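Local coordinates for protein type 3 secretion system chaperone PscG (Pseudomonas aeruginosa, PDB 2UWJ) that acts with PscE as a chaperone that keeps the type III secretion needle protein PscF from polymerizing prematurely in the cytoplasm, at residues R45-S48 with L49-G53. Numbering follows the deposited sequence.
Sequences RISS and LANQG
Ala-50 N to Ile-46 O (2.8 Å, N-H...O 168°) and Asn-51 N to Ser-47 O are backbone bonds of the last turn of helix 38-51, which ends in a Schellman motif. Gln-52 N reaches Ser-48 O only weakly and also bonds to Leu-49 O. Gly-53, at positive phi (83°), turns the chain out while its N bonds to Ala-50 O at 3.0 Å. The Gln-52 side chain folds back along the helix. With CG beside the backbone N (chi1 -69°) and the chain extended beyond it, NE2 makes weak bonds to both Ser-48 O and Ser-48 OG, each 3.2 Å. The stronger partner of Ser-48 OG is His-22 ND1, hydrogen-bonded to it from helix 22-34, and Gln-52 OE1 bonds to Arg-54. One residue back, on an adjoining side of the helix, Asn-51 ND2 lies 3.0 Å from Ser-47 OG, which is hydrogen-bonded to Ser-17, while Asn-51 OD1 bonds to the backbone of another protein's chain. Arg-45 NE forms a salt bridge with Glu-33 of helix 22-34, and Ile-46 packs on Trp-73 and Phe-74 of helix 71-80, consistent with the TPR-like helical packing of this family. Leu-49 CG rests 3.3 Å from Arg-45 O.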
loop_
_atom_site.group_PDB
_atom_site.type_symbol
_atom_site.label_atom_id
_atom_site.label_comp_id
_atom_site.label_asym_id
_atom_site.label_seq_id
_atom_site.Cartn_x
_atom_site.Cartn_y
_atom_site.Cartn_z
ATOM N N ARG C 45 -17.834 6.260 -1.863
ATOM C CA ARG C 45 -19.297 6.275 -1.862
ATOM C C ARG C 45 -19.811 4.837 -1.839
ATOM O O ARG C 45 -20.682 4.494 -1.051
ATOM C CB ARG C 45 -19.797 6.949 -3.155
ATOM C CG ARG C 45 -19.782 8.518 -3.128
ATOM C CD ARG C 45 -20.410 9.055 -4.389
ATOM N NE ARG C 45 -20.301 10.516 -4.491
ATOM C CZ ARG C 45 -21.057 11.367 -3.798
ATOM N NH1 ARG C 45 -21.959 10.881 -2.955
ATOM N NH2 ARG C 45 -20.950 12.692 -3.971
ATOM N N ILE C 46 -19.276 4.015 -2.744
ATOM C CA ILE C 46 -19.722 2.611 -2.839
ATOM C C ILE C 46 -19.408 1.768 -1.561
ATOM O O ILE C 46 -20.262 1.033 -1.030
ATOM C CB ILE C 46 -19.112 1.962 -4.061
ATOM C CG1 ILE C 46 -19.797 2.558 -5.303
ATOM C CG2 ILE C 46 -19.312 0.405 -3.988
ATOM C CD1 ILE C 46 -19.088 2.263 -6.639
ATOM N N SER C 47 -18.194 1.924 -1.046
ATOM C CA SER C 47 -17.803 1.213 0.146
ATOM C C SER C 47 -18.703 1.633 1.321
ATOM O O SER C 47 -19.176 0.779 2.110
ATOM C CB SER C 47 -16.331 1.492 0.490
ATOM O OG SER C 47 -15.993 0.883 1.728
ATOM N N SER C 48 -18.947 2.933 1.449
ATOM C CA SER C 48 -19.761 3.435 2.549
ATOM C C SER C 48 -21.187 2.876 2.444
ATOM O O SER C 48 -21.740 2.408 3.433
ATOM C CB SER C 48 -19.861 4.959 2.518
ATOM O OG SER C 48 -20.777 5.360 3.516
ATOM N N LEU C 49 -21.762 2.922 1.238
ATOM C CA LEU C 49 -23.120 2.402 1.056
ATOM C C LEU C 49 -23.165 0.878 1.283
ATOM O O LEU C 49 -24.015 0.375 2.027
ATOM C CB LEU C 49 -23.639 2.761 -0.330
ATOM C CG LEU C 49 -23.973 4.251 -0.511
ATOM C CD1 LEU C 49 -24.170 4.474 -2.024
ATOM C CD2 LEU C 49 -25.294 4.664 0.290
ATOM N N ALA C 50 -22.234 0.141 0.688
ATOM C CA ALA C 50 -22.253 -1.307 0.838
ATOM C C ALA C 50 -22.041 -1.705 2.302
ATOM O O ALA C 50 -22.702 -2.650 2.782
ATOM C CB ALA C 50 -21.207 -1.988 -0.040
ATOM N N ASN C 51 -21.145 -1.000 3.011
ATOM C CA ASN C 51 -20.880 -1.323 4.412
ATOM C C ASN C 51 -22.063 -0.927 5.339
ATOM O O ASN C 51 -22.119 -1.348 6.471
ATOM C CB ASN C 51 -19.550 -0.722 4.893
ATOM C CG ASN C 51 -18.351 -1.544 4.399
ATOM O OD1 ASN C 51 -18.361 -2.788 4.522
ATOM N ND2 ASN C 51 -17.340 -0.880 3.787
ATOM N N GLN C 52 -22.998 -0.132 4.841
ATOM C CA GLN C 52 -24.201 0.195 5.627
ATOM C C GLN C 52 -25.310 -0.809 5.281
ATOM O O GLN C 52 -26.427 -0.729 5.818
ATOM C CB GLN C 52 -24.758 1.569 5.244
ATOM C CG GLN C 52 -23.902 2.674 5.657
ATOM C CD GLN C 52 -24.465 4.010 5.233
ATOM O OE1 GLN C 52 -25.495 4.471 5.754
ATOM N NE2 GLN C 52 -23.786 4.659 4.290
ATOM N N GLY C 53 -25.027 -1.706 4.340
ATOM C CA GLY C 53 -26.049 -2.642 3.879
ATOM C C GLY C 53 -26.967 -2.022 2.819
ATOM O O GLY C 53 -27.978 -2.627 2.444
#